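Local coordinates for FACT complex subunit SPT16 (Ashbya gossypii, PDB 6A8M), which probably acts as a histone-chaperone subunit of the FACT complex that destabilizes and restores nucleosomes, represented here by its N-terminal peptidase-like domain, at residues A[16-20]-A[96-102]; A[34-38]-A[49-53]; A[253-258]-A[290-296]; A[262-268]-A[282-288]; A[363-367]-A[378-382]. One frame throughout, in Å; residues are numbered along the deposited sequence.

Interaction 1. Residues A[16-20]-A[96-102]; sequences LLALR and LENTFKI
The ring of Phe-100 is the bump of this contact, and the hollow that takes it is formed by Leu-16, Leu-17 and Arg-20 on one side of helix 9-22. With CG anti to the backbone N (chi1 -168°), the ring is carried out from its loop toward the helix. Leu-17 CD2 sits over one ring face, 4.1 Å from the centroid of the Phe-100 ring and 19° off its normal, which meets the geometry of a CH-pi contact. Leu-16 CD2 comes to the ring edge instead, 3.8 Å from Phe-100 CE2. The third wall is aliphatic: Arg-20 CG lies 3.5 Å from Phe-100 CE1 as the two side chains run past each other in opposite directions. Two tip-to-tip pairs extend the hollow, Leu-17 CD1 with Leu-96 CD1 at 3.9 Å and Leu-16 CD2 with Ile-102 CD1, also at 3.9 Å. The Arg-20 guanidinium, turned 55° from the ring plane, gives one face to Phe-100 CD1. Helix 9-22 is thus fitted to the start of edge strand 101-106 in the N-terminal lobe by apolar surfaces, the arginine lending its aliphatic part to the ring while its NH1 is satisfied by a hydrogen bond to Lys-70 O.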
# COMPACT_ATOMS: atom_id res chain seq x y z
N LEU A 16 0.76 15.48 -11.75
CA LEU A 16 1.87 16.42 -11.58
C LEU A 16 1.35 17.82 -11.27
O LEU A 16 1.89 18.50 -10.40
CB LEU A 16 2.74 16.45 -12.83
CG LEU A 16 3.95 17.39 -12.70
CD1 LEU A 16 4.81 16.96 -11.51
CD2 LEU A 16 4.79 17.41 -13.97
N LEU A 17 0.29 18.26 -11.96
CA LEU A 17 -0.27 19.58 -11.67
C LEU A 17 -0.93 19.61 -10.29
O LEU A 17 -0.82 20.61 -9.58
CB LEU A 17 -1.27 19.99 -12.75
CG LEU A 17 -0.63 20.28 -14.11
CD1 LEU A 17 -1.67 20.80 -15.07
CD2 LEU A 17 0.51 21.27 -13.96
N ALA A 18 -1.57 18.51 -9.88
CA ALA A 18 -2.10 18.45 -8.51
C ALA A 18 -0.98 18.60 -7.48
O ALA A 18 -1.15 19.31 -6.48
CB ALA A 18 -2.85 17.14 -8.28
N LEU A 19 0.17 17.97 -7.73
CA LEU A 19 1.32 18.10 -6.84
C LEU A 19 1.84 19.52 -6.81
O LEU A 19 2.15 20.06 -5.74
CB LEU A 19 2.42 17.13 -7.29
CG LEU A 19 3.75 17.16 -6.56
CD1 LEU A 19 3.61 16.80 -5.08
CD2 LEU A 19 4.71 16.20 -7.25
N ARG A 20 1.97 20.15 -7.98
CA ARG A 20 2.34 21.56 -8.05
C ARG A 20 1.39 22.41 -7.24
O ARG A 20 1.81 23.26 -6.44
CB ARG A 20 2.35 22.00 -9.52
CG ARG A 20 2.94 23.37 -9.77
CD ARG A 20 1.92 24.46 -9.68
NE ARG A 20 0.85 24.28 -10.66
CZ ARG A 20 0.66 25.08 -11.71
NH1 ARG A 20 1.46 26.12 -11.91
NH2 ARG A 20 -0.35 24.84 -12.55
N LEU A 96 0.59 24.34 -21.63
CA LEU A 96 0.83 25.12 -20.42
C LEU A 96 1.94 26.14 -20.61
O LEU A 96 2.70 26.43 -19.69
CB LEU A 96 1.16 24.18 -19.26
CG LEU A 96 0.11 23.08 -19.07
CD1 LEU A 96 0.55 22.07 -18.02
CD2 LEU A 96 -1.23 23.69 -18.71
N GLU A 97 2.01 26.73 -21.81
CA GLU A 97 3.17 27.54 -22.18
C GLU A 97 3.39 28.72 -21.25
O GLU A 97 4.53 29.12 -21.01
CB GLU A 97 3.02 28.02 -23.63
CG GLU A 97 4.30 27.97 -24.46
CD GLU A 97 4.04 28.25 -25.93
OE1 GLU A 97 3.16 29.08 -26.24
OE2 GLU A 97 4.72 27.64 -26.79
N ASN A 98 2.32 29.31 -20.71
CA ASN A 98 2.44 30.48 -19.85
C ASN A 98 2.13 30.17 -18.39
O ASN A 98 1.70 31.04 -17.64
CB ASN A 98 1.54 31.60 -20.36
N THR A 99 2.35 28.93 -17.96
CA THR A 99 2.02 28.55 -16.59
C THR A 99 3.03 27.58 -16.00
O THR A 99 3.46 27.73 -14.86
CB THR A 99 0.62 27.93 -16.52
OG1 THR A 99 0.45 27.00 -17.59
CG2 THR A 99 -0.47 29.00 -16.61
N PHE A 100 3.43 26.58 -16.79
CA PHE A 100 4.16 25.45 -16.24
C PHE A 100 5.00 24.82 -17.34
O PHE A 100 4.45 24.44 -18.39
CB PHE A 100 3.19 24.43 -15.64
CG PHE A 100 3.84 23.38 -14.81
CD1 PHE A 100 4.22 23.66 -13.50
CD2 PHE A 100 4.02 22.10 -15.30
CE1 PHE A 100 4.79 22.69 -12.72
CE2 PHE A 100 4.61 21.12 -14.51
CZ PHE A 100 4.98 21.42 -13.21
N LYS A 101 6.30 24.69 -17.11
CA LYS A 101 7.22 24.21 -18.14
C LYS A 101 8.03 23.06 -17.58
O LYS A 101 8.76 23.23 -16.60
CB LYS A 101 8.14 25.34 -18.61
CG LYS A 101 9.07 24.95 -19.74
CD LYS A 101 10.17 25.99 -19.91
CE LYS A 101 10.95 25.71 -21.17
NZ LYS A 101 11.11 24.24 -21.37
N ILE A 102 7.93 21.89 -18.21
CA ILE A 102 8.73 20.73 -17.84
C ILE A 102 9.99 20.73 -18.68
O ILE A 102 9.92 20.85 -19.91
CB ILE A 102 7.94 19.43 -18.06
CG1 ILE A 102 6.66 19.40 -17.22
CG2 ILE A 102 8.81 18.20 -17.76
CD1 ILE A 102 5.73 18.25 -17.63

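Interaction 2. Residues A[34-38]-A[49-53]; sequences VFILG and TTILH
Leu-37, Phe-35 and Thr-49 give up the most surface where strand 34-37 crosses helix 49-53 almost perpendicularly, at 95° between the short axes. Leu-37 sets its CD1 methyl over one face of the His-53 imidazole, 3.4 Å from the centroid of the His-53 ring and 17° off its normal, a close CH-pi contact. Leu-52 CD2 likewise stands over one face of the Phe-35 ring, 3.4 Å from Phe-35 CD2, the side chains crossing at about a right angle. Thr-49 touches both strand side chains: its chi1 of -59° puts OG1 beside the backbone N and CG2 anti to it, and CG2 lies 3.9 Å from Phe-35 CB and 4.1 Å from Leu-37 CB. OG1 lies near the plane of the Phe-35 ring, at its edge. One water donates to Phe-35 O at 2.7 Å and meets His-53 NE2 in the imidazole plane at 2.9 Å; another accepts from Ile-36 N and donates to Thr-49 OG1 at 2.7 Å. Since Phe-61 N is hydrogen-bonded to His-53 ND1, both ring nitrogens have partners. In this buried part of the N-terminal lobe, methyl groups over ring faces supply apolar cohesion, while bridging waters satisfy backbone and side-chain polar atoms.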
# COMPACT_ATOMS: atom_id res chain seq x y z
N VAL A 34 12.32 18.16 -4.23
CA VAL A 34 13.32 17.37 -4.95
C VAL A 34 13.21 15.90 -4.53
O VAL A 34 13.30 15.59 -3.34
CB VAL A 34 14.76 17.87 -4.70
CG1 VAL A 34 15.73 17.05 -5.53
CG2 VAL A 34 14.89 19.38 -5.04
N PHE A 35 13.05 15.01 -5.52
CA PHE A 35 12.98 13.57 -5.30
C PHE A 35 14.05 12.90 -6.16
O PHE A 35 14.13 13.17 -7.36
CB PHE A 35 11.60 13.02 -5.67
CG PHE A 35 10.48 13.69 -4.92
CD1 PHE A 35 10.18 13.28 -3.64
CD2 PHE A 35 9.77 14.73 -5.49
CE1 PHE A 35 9.16 13.90 -2.92
CE2 PHE A 35 8.74 15.36 -4.77
CZ PHE A 35 8.44 14.94 -3.49
N ILE A 36 14.84 12.02 -5.55
CA ILE A 36 15.98 11.41 -6.24
C ILE A 36 15.85 9.90 -6.11
O ILE A 36 15.89 9.36 -5.00
CB ILE A 36 17.33 11.88 -5.68
CG1 ILE A 36 17.32 13.38 -5.38
CG2 ILE A 36 18.45 11.53 -6.66
CD1 ILE A 36 16.86 13.71 -3.97
N LEU A 37 15.74 9.22 -7.25
CA LEU A 37 15.64 7.77 -7.26
C LEU A 37 16.98 7.24 -7.74
O LEU A 37 17.43 7.59 -8.84
CB LEU A 37 14.49 7.30 -8.16
CG LEU A 37 13.78 6.05 -7.62
CD1 LEU A 37 12.41 5.94 -8.21
CD2 LEU A 37 14.61 4.77 -7.85
N GLY A 38 17.63 6.41 -6.93
CA GLY A 38 18.88 5.83 -7.38
C GLY A 38 18.65 4.50 -8.07
O GLY A 38 17.78 4.39 -8.93
N THR A 49 9.61 7.98 -2.83
CA THR A 49 10.00 8.40 -4.18
C THR A 49 9.56 7.37 -5.21
O THR A 49 9.09 7.74 -6.29
CB THR A 49 11.51 8.63 -4.24
OG1 THR A 49 11.85 9.63 -3.28
CG2 THR A 49 11.89 9.10 -5.61
N THR A 50 9.67 6.09 -4.87
CA THR A 50 9.17 5.04 -5.76
C THR A 50 7.66 5.14 -5.92
O THR A 50 7.14 5.00 -7.03
CB THR A 50 9.57 3.67 -5.22
OG1 THR A 50 10.99 3.57 -5.18
CG2 THR A 50 8.98 2.53 -6.11
N ILE A 51 6.94 5.37 -4.81
CA ILE A 51 5.50 5.56 -4.91
C ILE A 51 5.19 6.73 -5.83
O ILE A 51 4.34 6.64 -6.72
CB ILE A 51 4.89 5.75 -3.51
CG1 ILE A 51 5.06 4.48 -2.68
CG2 ILE A 51 3.40 6.10 -3.61
CD1 ILE A 51 4.73 4.70 -1.20
N LEU A 52 5.91 7.85 -5.65
CA LEU A 52 5.69 9.02 -6.48
C LEU A 52 5.88 8.68 -7.96
O LEU A 52 5.06 9.09 -8.81
CB LEU A 52 6.63 10.15 -6.05
CG LEU A 52 6.49 11.45 -6.87
CD1 LEU A 52 5.16 12.15 -6.59
CD2 LEU A 52 7.66 12.31 -6.49
N HIS A 53 6.92 7.91 -8.30
CA HIS A 53 7.11 7.50 -9.69
C HIS A 53 5.94 6.67 -10.18
O HIS A 53 5.42 6.90 -11.28
CB HIS A 53 8.40 6.71 -9.87
CG HIS A 53 9.62 7.57 -9.88
ND1 HIS A 53 10.72 7.29 -10.66
CD2 HIS A 53 9.91 8.71 -9.21
CE1 HIS A 53 11.64 8.22 -10.47
NE2 HIS A 53 11.18 9.09 -9.59
O HOH W 1 13.14 11.06 -8.79
O HOH W 2 13.94 11.36 -2.94

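Interaction 3. Residues A[253-258]-A[290-296]; sequences YLDWAY and SCGIRYK
A short antiparallel pairing of strand 254-256 with strand 293-295 builds part of the mixed sheet in the peptidase-like domain, where Tyr-253 to Tyr-258 meet Ser-290 to Lys-296. Asp-255 and Arg-294 form the hydrogen-bonded pair: Arg-294 N gives a nearly straight bond to Asp-255 O (2.8 Å, 175°), and Asp-255 N returns one to Arg-294 O at 3.0 Å. With Asp-255 CG anti to its backbone N (chi1 -161°), the two side chains lie side by side, and Asp-255 OD2 makes a salt bridge to Arg-294 NH2 at 3.1 Å, carboxylate and guanidinium planes 79° apart. Flanking bonds run from Lys-296 N to Tyr-253 O and from Ala-257 N to Gly-292 O, the latter 2.7 Å. Leu-254 and Tyr-295 share the other face, where Leu-254 CD1 presses against Ile-293 CG2 at 3.5 Å, tighter than usual carbon contact. Ile-293 CD1 also covers a face of the Trp-256 six-membered ring, 4.1 Å from its centroid. At the far end, water bridges Gly-292 N and Tyr-258 O, with Gly-292 close beside the tyrosine ring. Alternating hydrogen-bonded and non-hydrogen-bonded pairs are the signature of an antiparallel sheet, here within the M24-family (pita-bread) fold.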
# COMPACT_ATOMS: atom_id res chain seq x y z
N TYR A 253 2.04 -7.71 -14.41
CA TYR A 253 1.87 -6.66 -13.42
C TYR A 253 1.22 -7.14 -12.13
O TYR A 253 0.80 -6.31 -11.32
CB TYR A 253 1.04 -5.52 -14.01
CG TYR A 253 1.72 -4.79 -15.13
CD1 TYR A 253 2.61 -3.76 -14.88
CD2 TYR A 253 1.44 -5.10 -16.45
CE1 TYR A 253 3.22 -3.07 -15.91
CE2 TYR A 253 2.05 -4.43 -17.49
CZ TYR A 253 2.94 -3.41 -17.22
OH TYR A 253 3.54 -2.74 -18.26
N LEU A 254 1.09 -8.45 -11.94
CA LEU A 254 0.58 -9.01 -10.69
C LEU A 254 1.76 -9.46 -9.83
O LEU A 254 2.67 -10.13 -10.33
CB LEU A 254 -0.36 -10.18 -10.97
CG LEU A 254 -1.22 -10.59 -9.78
CD1 LEU A 254 -2.45 -9.71 -9.71
CD2 LEU A 254 -1.60 -12.07 -9.88
N ASP A 255 1.73 -9.10 -8.54
CA ASP A 255 2.79 -9.49 -7.61
C ASP A 255 2.20 -9.58 -6.20
O ASP A 255 1.05 -9.22 -5.97
CB ASP A 255 3.97 -8.49 -7.69
CG ASP A 255 5.28 -9.05 -7.13
OD1 ASP A 255 5.33 -10.22 -6.70
OD2 ASP A 255 6.27 -8.28 -7.13
N TRP A 256 3.00 -10.06 -5.26
CA TRP A 256 2.60 -9.99 -3.86
C TRP A 256 2.83 -8.59 -3.30
O TRP A 256 3.83 -7.93 -3.62
CB TRP A 256 3.40 -10.98 -3.01
CG TRP A 256 3.03 -12.41 -3.24
CD1 TRP A 256 3.78 -13.36 -3.87
CD2 TRP A 256 1.81 -13.04 -2.85
NE1 TRP A 256 3.10 -14.56 -3.88
CE2 TRP A 256 1.89 -14.39 -3.28
CE3 TRP A 256 0.65 -12.61 -2.19
CZ2 TRP A 256 0.86 -15.30 -3.06
CZ3 TRP A 256 -0.37 -13.52 -1.98
CH2 TRP A 256 -0.25 -14.86 -2.40
N ALA A 257 1.92 -8.14 -2.42
CA ALA A 257 2.19 -6.93 -1.64
C ALA A 257 3.12 -7.19 -0.46
O ALA A 257 3.80 -6.27 0.01
CB ALA A 257 0.88 -6.31 -1.14
N TYR A 258 3.12 -8.42 0.02
CA TYR A 258 3.95 -8.89 1.13
C TYR A 258 3.89 -10.41 1.08
O TYR A 258 3.04 -10.99 0.41
CB TYR A 258 3.47 -8.33 2.49
CG TYR A 258 2.07 -8.73 2.86
CD1 TYR A 258 0.97 -7.99 2.44
CD2 TYR A 258 1.84 -9.87 3.63
CE1 TYR A 258 -0.32 -8.38 2.78
CE2 TYR A 258 0.56 -10.26 3.98
CZ TYR A 258 -0.52 -9.51 3.54
OH TYR A 258 -1.79 -9.92 3.87
N SER A 290 -3.29 -14.43 6.05
CA SER A 290 -3.33 -13.11 5.44
C SER A 290 -2.60 -13.15 4.11
O SER A 290 -1.48 -13.65 4.03
CB SER A 290 -2.67 -12.02 6.30
OG SER A 290 -3.27 -11.88 7.57
N CYS A 291 -3.19 -12.54 3.09
CA CYS A 291 -2.38 -12.36 1.91
C CYS A 291 -2.84 -11.09 1.22
O CYS A 291 -3.96 -10.61 1.42
CB CYS A 291 -2.41 -13.57 0.98
SG CYS A 291 -3.97 -13.89 0.24
N GLY A 292 -1.92 -10.52 0.45
CA GLY A 292 -2.18 -9.25 -0.18
C GLY A 292 -1.45 -9.17 -1.50
O GLY A 292 -0.28 -9.52 -1.56
N ILE A 293 -2.13 -8.68 -2.53
CA ILE A 293 -1.65 -8.71 -3.90
C ILE A 293 -1.46 -7.26 -4.36
O ILE A 293 -2.07 -6.34 -3.81
CB ILE A 293 -2.68 -9.45 -4.79
CG1 ILE A 293 -2.58 -10.96 -4.53
CG2 ILE A 293 -2.54 -9.12 -6.28
CD1 ILE A 293 -1.37 -11.60 -5.17
N ARG A 294 -0.57 -7.07 -5.34
CA ARG A 294 -0.48 -5.81 -6.06
C ARG A 294 -0.83 -6.06 -7.51
O ARG A 294 -0.38 -7.05 -8.11
CB ARG A 294 0.93 -5.17 -5.98
CG ARG A 294 1.45 -4.86 -4.57
CD ARG A 294 2.69 -3.93 -4.63
NE ARG A 294 3.69 -4.41 -5.58
CZ ARG A 294 4.83 -5.02 -5.26
NH1 ARG A 294 5.16 -5.22 -3.99
NH2 ARG A 294 5.66 -5.42 -6.23
N TYR A 295 -1.65 -5.19 -8.09
CA TYR A 295 -1.83 -5.19 -9.54
C TYR A 295 -1.53 -3.80 -10.06
O TYR A 295 -2.17 -2.83 -9.64
CB TYR A 295 -3.24 -5.59 -9.95
CG TYR A 295 -3.32 -5.65 -11.43
CD1 TYR A 295 -2.62 -6.62 -12.14
CD2 TYR A 295 -4.07 -4.74 -12.14
CE1 TYR A 295 -2.68 -6.67 -13.53
CE2 TYR A 295 -4.15 -4.79 -13.52
CZ TYR A 295 -3.44 -5.74 -14.21
OH TYR A 295 -3.51 -5.80 -15.59
N LYS A 296 -0.59 -3.73 -11.00
CA LYS A 296 -0.06 -2.44 -11.48
C LYS A 296 0.22 -1.51 -10.31
O LYS A 296 -0.09 -0.31 -10.35
CB LYS A 296 -1.00 -1.80 -12.49
CG LYS A 296 -1.05 -2.60 -13.79
CD LYS A 296 -1.89 -1.90 -14.86
CE LYS A 296 -1.09 -0.83 -15.60
NZ LYS A 296 -1.70 -0.53 -16.94
O HOH W 3 0.57 -11.77 1.08

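Interaction 4. Residues A[262-268]-A[282-288]; sequences IQSGPKY and DGNGCIL
Tyr-268 OH makes the shortest sound bond across this contact, donating to Cys-286 O at 2.7 Å. The carbonyl oxygen lies at the edge of the phenol ring and in its plane, while the hydroxyl stands 29° out of the carbonyl plane. A bridging water donates to the same Tyr-268 OH and accepts from Cys-286 N at 3.0 Å, so the tyrosine is joined to Cys-286 twice, directly to the carbonyl and through the water to the N-H. Farther back along the ring, Tyr-268 CD2 packs on Leu-288 CD1 at 3.8 Å, the two side chains crossing at about a right angle. One face of the ring also carries Gly-265 CA from its own loop; the backbone there is so turned that any CB would be jammed against the preceding carbonyl O, and it leads into the cis peptide before Pro-266. The pairing itself is short. Gln-263 and Leu-288 form a hydrogen-bonded antiparallel pair, with Leu-288 N to Gln-263 O at 2.9 Å (172°) and the reciprocal bond of equal length. Beyond it Ser-264 takes over: OG, set between backbone N and carbonyl carbon (chi1 63°), accepts from Asp-282 N at 2.8 Å and is also hydrogen-bonded to Asp-215 OD1 at the start of helix 215-224. Its CB meets Ile-287 CG1 at 3.9 Å. The contact thus secures the loop after strand 261-263 to the beginning of strand 285-295, with strand 298-308 pairing along Gly-285 and Ile-287, Ile-262 packing on helix 215-224, and Tyr-268 and Cys-286 touching strand 412-424.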
# COMPACT_ATOMS: atom_id res chain seq x y z
N ILE A 262 0.75 -16.99 7.67
CA ILE A 262 -0.05 -18.00 8.36
C ILE A 262 0.47 -18.11 9.79
O ILE A 262 1.69 -18.15 10.02
CB ILE A 262 0.01 -19.36 7.65
CG1 ILE A 262 -0.55 -19.23 6.22
CG2 ILE A 262 -0.73 -20.47 8.42
CD1 ILE A 262 -0.37 -20.50 5.41
N GLN A 263 -0.45 -18.09 10.76
CA GLN A 263 -0.14 -18.30 12.17
C GLN A 263 -1.20 -19.23 12.73
O GLN A 263 -2.36 -18.83 12.88
CB GLN A 263 -0.11 -16.98 12.95
CG GLN A 263 0.94 -16.01 12.46
CD GLN A 263 0.88 -14.68 13.17
OE1 GLN A 263 -0.01 -14.45 14.00
NE2 GLN A 263 1.80 -13.79 12.84
N SER A 264 -0.82 -20.47 13.05
CA SER A 264 -1.79 -21.44 13.54
C SER A 264 -1.76 -21.61 15.06
O SER A 264 -2.53 -22.42 15.58
CB SER A 264 -1.55 -22.79 12.88
OG SER A 264 -0.28 -23.27 13.24
N GLY A 265 -0.90 -20.88 15.78
CA GLY A 265 -0.83 -21.01 17.21
C GLY A 265 0.18 -22.03 17.71
O GLY A 265 0.77 -22.81 16.93
N PRO A 266 0.40 -22.08 19.05
CA PRO A 266 -0.38 -21.35 20.06
C PRO A 266 0.01 -19.87 20.25
O PRO A 266 -0.71 -19.14 20.95
CB PRO A 266 -0.09 -22.15 21.34
CG PRO A 266 1.35 -22.62 21.15
CD PRO A 266 1.39 -22.98 19.66
N LYS A 267 1.10 -19.40 19.64
CA LYS A 267 1.48 -18.00 19.73
C LYS A 267 1.16 -17.28 18.43
O LYS A 267 1.53 -17.75 17.34
CB LYS A 267 2.96 -17.85 20.07
CG LYS A 267 3.36 -18.61 21.33
CD LYS A 267 2.63 -18.06 22.56
CE LYS A 267 3.13 -18.75 23.83
NZ LYS A 267 4.63 -18.68 23.91
N TYR A 268 0.49 -16.14 18.54
CA TYR A 268 0.11 -15.35 17.38
C TYR A 268 0.64 -13.93 17.53
O TYR A 268 0.88 -13.46 18.64
CB TYR A 268 -1.40 -15.29 17.19
CG TYR A 268 -2.17 -16.59 17.26
CD1 TYR A 268 -2.49 -17.18 18.48
CD2 TYR A 268 -2.64 -17.20 16.10
CE1 TYR A 268 -3.23 -18.36 18.53
CE2 TYR A 268 -3.37 -18.37 16.14
CZ TYR A 268 -3.67 -18.95 17.35
OH TYR A 268 -4.43 -20.10 17.39
N ASP A 282 -0.60 -26.06 13.66
CA ASP A 282 -1.44 -26.60 14.73
C ASP A 282 -2.85 -26.72 14.18
O ASP A 282 -3.57 -25.73 14.07
CB ASP A 282 -1.39 -25.73 15.97
CG ASP A 282 -2.28 -26.27 17.08
OD1 ASP A 282 -2.23 -27.48 17.30
OD2 ASP A 282 -3.03 -25.49 17.69
N GLY A 283 -3.25 -27.95 13.86
CA GLY A 283 -4.53 -28.20 13.23
C GLY A 283 -5.69 -28.29 14.20
O GLY A 283 -6.41 -29.29 14.23
N ASN A 284 -5.87 -27.25 15.00
CA ASN A 284 -6.94 -27.18 15.99
C ASN A 284 -7.24 -25.72 16.27
O ASN A 284 -6.35 -24.87 16.16
CB ASN A 284 -6.56 -27.87 17.30
CG ASN A 284 -7.17 -29.23 17.42
OD1 ASN A 284 -8.39 -29.38 17.52
ND2 ASN A 284 -6.32 -30.25 17.39
N GLY A 285 -8.47 -25.44 16.67
CA GLY A 285 -8.81 -24.10 17.13
C GLY A 285 -8.75 -23.08 16.01
O GLY A 285 -9.29 -23.29 14.93
N CYS A 286 -8.08 -21.94 16.26
CA CYS A 286 -8.03 -20.85 15.29
C CYS A 286 -6.71 -20.83 14.52
O CYS A 286 -5.63 -21.00 15.09
CB CYS A 286 -8.24 -19.50 15.99
SG CYS A 286 -9.83 -19.35 16.83
N ILE A 287 -6.82 -20.62 13.20
CA ILE A 287 -5.67 -20.46 12.32
C ILE A 287 -5.85 -19.17 11.53
O ILE A 287 -6.89 -18.97 10.90
CB ILE A 287 -5.50 -21.66 11.38
CG1 ILE A 287 -5.36 -22.93 12.22
CG2 ILE A 287 -4.31 -21.43 10.42
CD1 ILE A 287 -5.35 -24.20 11.41
N LEU A 288 -4.84 -18.29 11.58
CA LEU A 288 -4.91 -16.99 10.93
C LEU A 288 -4.17 -17.03 9.61
O LEU A 288 -3.05 -17.55 9.51
CB LEU A 288 -4.29 -15.91 11.81
CG LEU A 288 -4.80 -15.81 13.26
CD1 LEU A 288 -4.19 -14.58 13.91
CD2 LEU A 288 -6.31 -15.78 13.35
O HOH W 4 -4.51 -23.32 16.84
O HOH W 5 -6.36 -22.21 18.66

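Interaction 5. Residues A[363-367]-A[378-382]; sequences KNVGS and FVLNN
Gly-366 is the unusual point of this hairpin: with phi at 121°, its backbone adopts a conformation in which a side chain would run into the carbonyl O of Val-365, and its own carbonyl still pairs with the opposite strand. Leu-380 N donates to Gly-366 O at 2.8 Å in a nearly straight bond (176°). One step away, Val-365 N donates to Leu-380 O, also at 2.8 Å, so Leu-380 uses both its N-H and its carbonyl across the contact. Leu-380 is itself the centre of an inverse gamma turn, consistent with the weak bonding of strand 379-381. An Asx turn precedes the glycine: chi1 of 68° holds Asn-364 CG between the backbone N and the carbonyl carbon, which lets OD1 accept from Gly-366 N at 2.9 Å on a lone pair, in the amide plane. The same oxygen accepts a hydrogen bond from Arg-374 NH2. Apolar carbons also meet across the pair. Val-365 CG2 lies 3.6 Å from Leu-380 CB, the side chains crossing at about a right angle, and Val-379 CG1 approaches Asn-364 CB to 3.6 Å. Near the open end a water donates to Lys-363 O and accepts from Asn-382 N at 2.9 Å. Strand 379-381 is outermost in a five-stranded antiparallel sheet; strand 364-368 pairs on its other side with strand 394-405, where Leu-380 packs on Phe-395 and Ile-397, while helix 339-353 meets Val-365 through Tyr-343.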
# COMPACT_ATOMS: atom_id res chain seq x y z
N LYS A 363 -4.69 -2.28 18.38
CA LYS A 363 -4.81 -0.85 18.65
C LYS A 363 -5.08 -0.01 17.40
O LYS A 363 -5.00 1.23 17.44
CB LYS A 363 -3.56 -0.36 19.39
CG LYS A 363 -3.41 -0.98 20.78
CD LYS A 363 -4.62 -0.60 21.67
CE LYS A 363 -4.44 -1.03 23.14
NZ LYS A 363 -5.71 -0.80 23.91
N ASN A 364 -5.37 -0.65 16.28
CA ASN A 364 -5.84 0.06 15.10
C ASN A 364 -6.72 -0.90 14.32
O ASN A 364 -6.67 -2.12 14.52
CB ASN A 364 -4.66 0.54 14.23
CG ASN A 364 -3.91 -0.62 13.58
OD1 ASN A 364 -4.26 -1.08 12.49
ND2 ASN A 364 -2.88 -1.12 14.26
N VAL A 365 -7.54 -0.35 13.42
CA VAL A 365 -8.35 -1.23 12.57
C VAL A 365 -7.95 -1.09 11.10
O VAL A 365 -8.76 -1.32 10.21
CB VAL A 365 -9.86 -1.02 12.78
CG1 VAL A 365 -10.25 -1.49 14.21
CG2 VAL A 365 -10.32 0.42 12.53
N GLY A 366 -6.69 -0.80 10.85
CA GLY A 366 -6.20 -0.85 9.49
C GLY A 366 -5.65 0.48 9.04
O GLY A 366 -5.23 1.31 9.86
N SER A 367 -5.63 0.70 7.73
CA SER A 367 -5.08 1.95 7.24
C SER A 367 -5.62 2.24 5.85
O SER A 367 -6.19 1.38 5.18
CB SER A 367 -3.55 1.90 7.18
OG SER A 367 -3.13 1.15 6.06
N PHE A 378 -2.16 7.56 7.87
CA PHE A 378 -3.62 7.42 7.90
C PHE A 378 -3.92 6.02 8.44
O PHE A 378 -4.55 5.19 7.79
CB PHE A 378 -4.21 7.67 6.51
CG PHE A 378 -5.67 8.08 6.50
CD1 PHE A 378 -6.60 7.47 7.34
CD2 PHE A 378 -6.11 9.04 5.61
CE1 PHE A 378 -7.96 7.84 7.31
CE2 PHE A 378 -7.46 9.43 5.58
CZ PHE A 378 -8.39 8.84 6.42
N VAL A 379 -3.42 5.73 9.66
CA VAL A 379 -3.74 4.51 10.38
C VAL A 379 -5.03 4.73 11.16
O VAL A 379 -5.24 5.81 11.74
CB VAL A 379 -2.58 4.10 11.31
CG1 VAL A 379 -2.97 2.93 12.16
CG2 VAL A 379 -1.34 3.71 10.47
N LEU A 380 -5.89 3.71 11.19
CA LEU A 380 -7.19 3.84 11.85
C LEU A 380 -7.02 3.50 13.33
O LEU A 380 -7.35 2.41 13.79
CB LEU A 380 -8.22 2.95 11.17
CG LEU A 380 -8.41 3.24 9.67
CD1 LEU A 380 -9.42 2.26 9.04
CD2 LEU A 380 -8.86 4.68 9.46
N ASN A 381 -6.48 4.47 14.08
CA ASN A 381 -6.23 4.31 15.50
C ASN A 381 -6.77 5.52 16.25
O ASN A 381 -7.26 6.49 15.64
CB ASN A 381 -4.74 4.10 15.77
CG ASN A 381 -3.89 5.28 15.31
OD1 ASN A 381 -4.35 6.41 15.23
ND2 ASN A 381 -2.62 5.00 15.02
N ASN A 382 -6.65 5.49 17.59
CA ASN A 382 -7.18 6.58 18.41
C ASN A 382 -6.38 7.87 18.27
O ASN A 382 -6.90 8.96 18.56
CB ASN A 382 -7.24 6.13 19.89
CG ASN A 382 -7.49 7.29 20.86
OD1 ASN A 382 -6.55 7.96 21.30
ND2 ASN A 382 -8.76 7.53 21.19
O HOH W 6 -5.43 3.29 19.09

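In the fold
Along the chain, interactions 1 and 2 come first, both in the N-terminal lobe, with 34-38/49-53 falling between the two segments of 16-20/96-102. Their centres are about 19 Å apart, both reach the six-stranded mixed sheet, and they touch where Leu-19 meets Leu-52. Interactions 3, 4 and 5 lie in the M24 peptidase-like region. Interactions 3 and 4, with centres about 24 Å apart, share strand 285-295, whose two ends pair with successive strands 254-256 and 261-263. Interaction 5 belongs to a separate antiparallel sheet, about 21 Å from interaction 3 by centres. Interaction 2 approaches interaction 3 to about 9 Å between nearest atoms, whereas the centres of interactions 1 and 4 stand about 54 Å apart, consistent with an N-terminal lobe and a peptidase-like lobe set side by side in an extended fragment.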